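Local coordinates for protein blood group a-and b-cleaving endo-beta-galactosidase (Streptococcus pneumoniae, PDB 2YGM) that probably binds blood group A and B glycans through NPCBM-type carbohydrate-binding modules of a pneumococcal endo-beta-galactosidase that cleaves these antigens, at residues Val70-Ile75 with Lys145-Ser150; Phe83-Gly88 with Gln133-Thr138. All blocks are in the same frame, centred on the assembly; numbering follows the deposited sequence.

Contacts 1 and 2 belong to the two facing antiparallel sheets of the first NPCBM/NEW2 module, a beta-sandwich of the galactose-binding-like kind. Contact 1 joins inner strands of the five-stranded sheet and is mostly buried. Contact 2 pairs strands of the opposing sheet, and its outer face, bearing Glu84, Tyr86, Phe134 and Ser136, is more exposed. Along the chain, contact 2 is nested within the loop closed by contact 1. Their apolar faces meet where Phe83 packs on Ile146 and Leu148. The other faces differ in chemistry: 70-75 with 145-150 pairs two buried serines between aliphatic and lysine chains, whereas 83-88 with 133-138 combines an aromatic pair with a carboxylate.

Contact 1: residues Val70-Ile75 with Lys145-Ser150; sequences VISYDI and KISLKS
Ser72 and Ser147 each turn OG anti to the carbonyl carbon (chi1 -65° and -70°), which brings the two hydroxyls together across a non-hydrogen-bonded antiparallel pair. Ser72 OG and Ser147 OG are hydrogen-bonded at 2.7 Å, so each buried hydroxyl finds a partner in the other strand. The extended chain of Lys145 runs beside them, its CE 3.7 Å from Ser72 OG, and adds an aliphatic flank to this polar pair. At the other end of the same face Val70 and Lys149 lie alongside one another, with Val70 CG2 4.0 Å from Lys149 CG. Lys149 bends further out and carries its ammonium away to salt bridges with Glu107 and Glu109.

The reverse face is largely apolar, with Ile71, Tyr73, Ile146 and Leu148 on it. Ile146 places CG2 between its backbone N and carbonyl carbon, and this methyl meets Tyr73 CB at 3.7 Å; its longer branch leads away from strand 70-74. Ile71 and Leu148 approach mainly through their roots, CB to CB 4.4 Å. Two hydrogen-bonded pairs tie the backbones together in regular antiparallel fashion: Ile71 N to Leu148 O measures 2.9 Å, with the return bond from Leu148 N to Ile71 O, and Tyr73 N to Ile146 O measures 2.8 Å, returned from Ile146 N to Tyr73 O.

The strands run at 167° to each other in the middle of the five-stranded sheet, with strand 16-17 beyond 70-74 and strand 105-110 beyond 145-150. Within the sandwich, Ile146 packs on Leu168 and Leu148 on Phe163, both of strand 161-171 in the opposing sheet.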
loop_
_atom_site.group_PDB
_atom_site.type_symbol
_atom_site.label_atom_id
_atom_site.label_comp_id
_atom_site.label_asym_id
_atom_site.label_seq_id
_atom_site.Cartn_x
_atom_site.Cartn_y
_atom_site.Cartn_z
ATOM N N VAL A 70 -23.196 -0.664 -14.189
ATOM C CA VAL A 70 -23.050 0.077 -12.939
ATOM C C VAL A 70 -22.160 -0.676 -11.955
ATOM O O VAL A 70 -22.343 -1.874 -11.730
ATOM C CB VAL A 70 -24.431 0.419 -12.291
ATOM C CG1 VAL A 70 -24.262 1.349 -11.092
ATOM C CG2 VAL A 70 -25.375 1.050 -13.301
ATOM N N ILE A 71 -21.183 0.034 -11.399
ATOM C CA ILE A 71 -20.378 -0.463 -10.287
ATOM C C ILE A 71 -20.603 0.485 -9.113
ATOM O O ILE A 71 -20.338 1.686 -9.214
ATOM C CB ILE A 71 -18.860 -0.542 -10.636
ATOM C CG1 ILE A 71 -18.608 -1.436 -11.855
ATOM C CG2 ILE A 71 -18.057 -1.061 -9.456
ATOM C CD1 ILE A 71 -18.315 -0.678 -13.136
ATOM N N SER A 72 -21.109 -0.052 -8.006
ATOM C CA SER A 72 -21.471 0.772 -6.851
ATOM C C SER A 72 -20.632 0.460 -5.621
ATOM O O SER A 72 -20.363 -0.704 -5.320
ATOM C CB SER A 72 -22.953 0.618 -6.518
ATOM O OG SER A 72 -23.762 1.115 -7.565
ATOM N N TYR A 73 -20.232 1.513 -4.913
ATOM C CA TYR A 73 -19.470 1.376 -3.678
ATOM C C TYR A 73 -20.176 2.038 -2.504
ATOM O O TYR A 73 -20.666 3.162 -2.612
ATOM C CB TYR A 73 -18.072 1.971 -3.839
ATOM C CG TYR A 73 -17.184 1.193 -4.778
ATOM C CD1 TYR A 73 -16.392 0.146 -4.308
ATOM C CD2 TYR A 73 -17.130 1.505 -6.137
ATOM C CE1 TYR A 73 -15.569 -0.573 -5.165
ATOM C CE2 TYR A 73 -16.310 0.789 -7.002
ATOM C CZ TYR A 73 -15.533 -0.248 -6.508
ATOM O OH TYR A 73 -14.718 -0.963 -7.356
ATOM N N ASP A 74 -20.234 1.319 -1.389
ATOM C CA ASP A 74 -20.741 1.867 -0.140
ATOM C C ASP A 74 -19.629 2.649 0.552
ATOM O O ASP A 74 -18.593 2.081 0.913
ATOM C CB ASP A 74 -21.249 0.744 0.769
ATOM C CG ASP A 74 -21.944 1.268 2.013
ATOM O OD1 ASP A 74 -21.359 2.111 2.729
ATOM O OD2 ASP A 74 -23.083 0.820 2.279
ATOM N N ILE A 75 -19.853 3.947 0.735
ATOM C CA ILE A 75 -18.854 4.831 1.341
ATOM C C ILE A 75 -19.385 5.609 2.557
ATOM O O ILE A 75 -18.834 6.653 2.924
ATOM C CB ILE A 75 -18.203 5.786 0.282
ATOM C CG1 ILE A 75 -19.258 6.572 -0.498
ATOM C CG2 ILE A 75 -17.318 5.014 -0.687
ATOM C CD1 ILE A 75 -19.264 8.035 -0.181
ATOM N N LYS A 145 -23.307 6.463 -1.082
ATOM C CA LYS A 145 -23.163 5.529 -2.195
ATOM C C LYS A 145 -22.654 6.223 -3.455
ATOM O O LYS A 145 -23.224 7.219 -3.900
ATOM C CB LYS A 145 -24.509 4.848 -2.467
ATOM C CG LYS A 145 -24.445 3.607 -3.339
ATOM C CD LYS A 145 -25.842 3.203 -3.766
ATOM C CE LYS A 145 -25.824 2.001 -4.685
ATOM N NZ LYS A 145 -27.139 1.819 -5.362
ATOM N N ILE A 146 -21.578 5.689 -4.023
ATOM C CA ILE A 146 -21.034 6.195 -5.279
ATOM C C ILE A 146 -21.203 5.143 -6.377
ATOM O O ILE A 146 -21.017 3.950 -6.133
ATOM C CB ILE A 146 -19.550 6.665 -5.134
ATOM C CG1 ILE A 146 -19.058 7.348 -6.422
ATOM C CG2 ILE A 146 -18.639 5.504 -4.709
ATOM C CD1 ILE A 146 -17.813 8.208 -6.250
ATOM N N SER A 147 -21.577 5.591 -7.574
ATOM C CA SER A 147 -21.850 4.684 -8.686
ATOM C C SER A 147 -21.144 5.085 -9.979
ATOM O O SER A 147 -21.306 6.204 -10.475
ATOM C CB SER A 147 -23.361 4.551 -8.919
ATOM O OG SER A 147 -23.977 3.831 -7.863
ATOM N N LEU A 148 -20.359 4.150 -10.508
ATOM C CA LEU A 148 -19.681 4.309 -11.788
ATOM C C LEU A 148 -20.551 3.692 -12.875
ATOM O O LEU A 148 -20.837 2.493 -12.847
ATOM C CB LEU A 148 -18.295 3.649 -11.751
ATOM C CG LEU A 148 -17.131 4.382 -11.060
ATOM C CD1 LEU A 148 -17.418 4.733 -9.610
ATOM C CD2 LEU A 148 -15.873 3.548 -11.139
ATOM N N LYS A 149 -20.974 4.520 -13.826
ATOM C CA LYS A 149 -21.948 4.118 -14.837
ATOM C C LYS A 149 -21.416 4.307 -16.250
ATOM O O LYS A 149 -20.952 5.393 -16.609
ATOM C CB LYS A 149 -23.245 4.915 -14.670
ATOM C CG LYS A 149 -23.904 4.794 -13.293
ATOM C CD LYS A 149 -24.965 5.869 -13.076
ATOM C CE LYS A 149 -26.257 5.552 -13.817
ATOM N NZ LYS A 149 -27.260 6.651 -13.705
ATOM N N SER A 150 -21.496 3.250 -17.053
ATOM C CA SER A 150 -21.101 3.326 -18.454
ATOM C C SER A 150 -22.218 2.878 -19.402
ATOM O O SER A 150 -22.753 1.772 -19.284
ATOM C CB SER A 150 -19.799 2.551 -18.703
ATOM O OG SER A 150 -19.851 1.251 -18.153
#

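Contact 2: residues Phe83-Gly88 with Gln133-Thr138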
loop_
_atom_site.group_PDB
_atom_site.type_symbol
_atom_site.label_atom_id
_atom_site.label_comp_id
_atom_site.label_asym_id
_atom_site.label_seq_id
_atom_site.Cartn_x
_atom_site.Cartn_y
_atom_site.Cartn_z
ATOM N N PHE A 83 -13.458 12.195 -5.762
ATOM C CA PHE A 83 -13.241 10.987 -6.544
ATOM C C PHE A 83 -12.509 11.362 -7.824
ATOM O O PHE A 83 -12.913 12.294 -8.521
ATOM C CB PHE A 83 -14.561 10.285 -6.862
ATOM C CG PHE A 83 -14.439 9.214 -7.911
ATOM C CD1 PHE A 83 -13.812 8.008 -7.623
ATOM C CD2 PHE A 83 -14.943 9.419 -9.192
ATOM C CE1 PHE A 83 -13.685 7.017 -8.594
ATOM C CE2 PHE A 83 -14.825 8.435 -10.169
ATOM C CZ PHE A 83 -14.194 7.228 -9.869
ATOM N N GLU A 84 -11.432 10.642 -8.130
ATOM C CA GLU A 84 -10.599 10.962 -9.292
ATOM C C GLU A 84 -10.210 9.725 -10.092
ATOM O O GLU A 84 -9.834 8.698 -9.526
ATOM C CB GLU A 84 -9.342 11.736 -8.877
ATOM C CG GLU A 84 -9.618 13.114 -8.271
ATOM C CD GLU A 84 -8.359 13.921 -7.999
ATOM O OE1 GLU A 84 -7.241 13.406 -8.220
ATOM O OE2 GLU A 84 -8.486 15.079 -7.563
ATOM N N THR A 85 -10.297 9.840 -11.414
ATOM C CA THR A 85 -9.991 8.731 -12.310
ATOM C C THR A 85 -9.741 9.216 -13.729
ATOM O O THR A 85 -10.132 10.317 -14.101
ATOM C CB THR A 85 -11.144 7.687 -12.347
ATOM O OG1 THR A 85 -10.757 6.570 -13.157
ATOM C CG2 THR A 85 -12.421 8.298 -12.922
ATOM N N TYR A 86 -9.069 8.385 -14.512
ATOM C CA TYR A 86 -9.100 8.517 -15.950
ATOM C C TYR A 86 -10.294 7.699 -16.436
ATOM O O TYR A 86 -10.640 6.675 -15.836
ATOM C CB TYR A 86 -7.815 7.974 -16.569
ATOM C CG TYR A 86 -6.618 8.903 -16.501
ATOM C CD1 TYR A 86 -6.370 9.825 -17.518
ATOM C CD2 TYR A 86 -5.719 8.842 -15.434
ATOM C CE1 TYR A 86 -5.268 10.673 -17.472
ATOM C CE2 TYR A 86 -4.607 9.684 -15.378
ATOM C CZ TYR A 86 -4.392 10.599 -16.402
ATOM O OH TYR A 86 -3.301 11.435 -16.360
ATOM N N ILE A 87 -10.929 8.156 -17.510
ATOM C CA ILE A 87 -11.977 7.383 -18.171
ATOM C C ILE A 87 -11.751 7.328 -19.676
ATOM O O ILE A 87 -11.282 8.297 -20.280
ATOM C CB ILE A 87 -13.414 7.909 -17.868
ATOM C CG1 ILE A 87 -13.552 9.402 -18.207
ATOM C CG2 ILE A 87 -13.796 7.625 -16.423
ATOM C CD1 ILE A 87 -14.987 9.887 -18.344
ATOM N N GLY A 88 -12.083 6.183 -20.265
ATOM C CA GLY A 88 -11.975 5.972 -21.703
ATOM C C GLY A 88 -12.062 4.497 -22.040
ATOM O O GLY A 88 -12.205 3.653 -21.154
ATOM N N GLN A 133 -10.200 11.061 -20.446
ATOM C CA GLN A 133 -10.560 12.223 -19.639
ATOM C C GLN A 133 -10.189 11.956 -18.190
ATOM O O GLN A 133 -10.627 10.958 -17.603
ATOM C CB GLN A 133 -12.067 12.508 -19.719
ATOM C CG GLN A 133 -12.548 13.143 -21.020
ATOM C CD GLN A 133 -12.386 14.653 -21.052
ATOM O OE1 GLN A 133 -12.358 15.314 -20.014
ATOM N NE2 GLN A 133 -12.289 15.206 -22.255
ATOM N N PHE A 134 -9.374 12.833 -17.613
ATOM C CA PHE A 134 -9.151 12.794 -16.182
ATOM C C PHE A 134 -10.157 13.707 -15.496
ATOM O O PHE A 134 -10.227 14.905 -15.774
ATOM C CB PHE A 134 -7.718 13.178 -15.804
ATOM C CG PHE A 134 -7.427 13.029 -14.334
ATOM C CD1 PHE A 134 -7.073 11.789 -13.803
ATOM C CD2 PHE A 134 -7.533 14.122 -13.474
ATOM C CE1 PHE A 134 -6.817 11.642 -12.441
ATOM C CE2 PHE A 134 -7.281 13.986 -12.116
ATOM C CZ PHE A 134 -6.923 12.743 -11.596
ATOM N N ILE A 135 -10.933 13.127 -14.590
ATOM C CA ILE A 135 -11.990 13.860 -13.913
ATOM C C ILE A 135 -11.773 13.900 -12.407
ATOM O O ILE A 135 -11.262 12.950 -11.814
ATOM C CB ILE A 135 -13.393 13.282 -14.247
ATOM C CG1 ILE A 135 -13.526 11.830 -13.763
ATOM C CG2 ILE A 135 -13.663 13.389 -15.748
ATOM C CD1 ILE A 135 -14.952 11.278 -13.817
ATOM N N SER A 136 -12.150 15.019 -11.801
ATOM C CA SER A 136 -12.172 15.132 -10.356
ATOM C C SER A 136 -13.592 15.482 -9.942
ATOM O O SER A 136 -14.106 16.542 -10.303
ATOM C CB SER A 136 -11.184 16.198 -9.873
ATOM O OG SER A 136 -11.128 16.214 -8.460
ATOM N N VAL A 137 -14.220 14.576 -9.198
ATOM C CA VAL A 137 -15.620 14.720 -8.809
ATOM C C VAL A 137 -15.744 14.951 -7.309
ATOM O O VAL A 137 -15.332 14.106 -6.508
ATOM C CB VAL A 137 -16.459 13.478 -9.202
ATOM C CG1 VAL A 137 -17.943 13.734 -8.954
ATOM C CG2 VAL A 137 -16.216 13.096 -10.659
ATOM N N THR A 138 -16.317 16.096 -6.943
ATOM C CA THR A 138 -16.505 16.469 -5.542
ATOM C C THR A 138 -17.523 15.555 -4.872
ATOM O O THR A 138 -18.512 15.159 -5.487
ATOM C CB THR A 138 -16.953 17.939 -5.414
ATOM O OG1 THR A 138 -16.066 18.770 -6.174
ATOM C CG2 THR A 138 -16.944 18.404 -3.962
#
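Phe134 reaches across to both Tyr86 and Glu84. With its CG anti to the backbone N (chi1 -175°), the ring turns its edge toward the face of Tyr86 in a T-shaped pair, the planes at 63° and Phe134 CD1 3.6 Å from Tyr86 CE2. Phe134 CB adds a CH-pi contact over the same tyrosine ring. Farther round the phenyl rim, in the plane of the ring, Glu84 OE1 stands 3.5 Å from Phe134 CZ. The carboxylate is turned 79° to the ring, and its negative charge probably favours the polarised C-H edge. Its other oxygen, Glu84 OE2, lies 3.0 Å from Ser136 OG and forms a salt bridge with Lys82.

Ile135 and Phe83 occupy the reverse face. Ile135 lies alongside Thr85, its CG1 3.8 Å from Thr85 CG2, while Phe83 presents a ring edge to Val137, CD2 to CG2 4.2 Å. Beneath these side chains the strands share three hydrogen-bonded pairs. Val137 N to Phe83 O is short at 2.7 Å, and Thr85 N to Ile135 O is longer at 3.3 Å.

Strand 82-87 is flanked on its other side by strand 161-171, to which Glu84 and Tyr86 bond through their backbones. The buried face looks into the sandwich: Ile135 packs on Ile108 of strand 105-110 and on Tyr116 of strand 113-117.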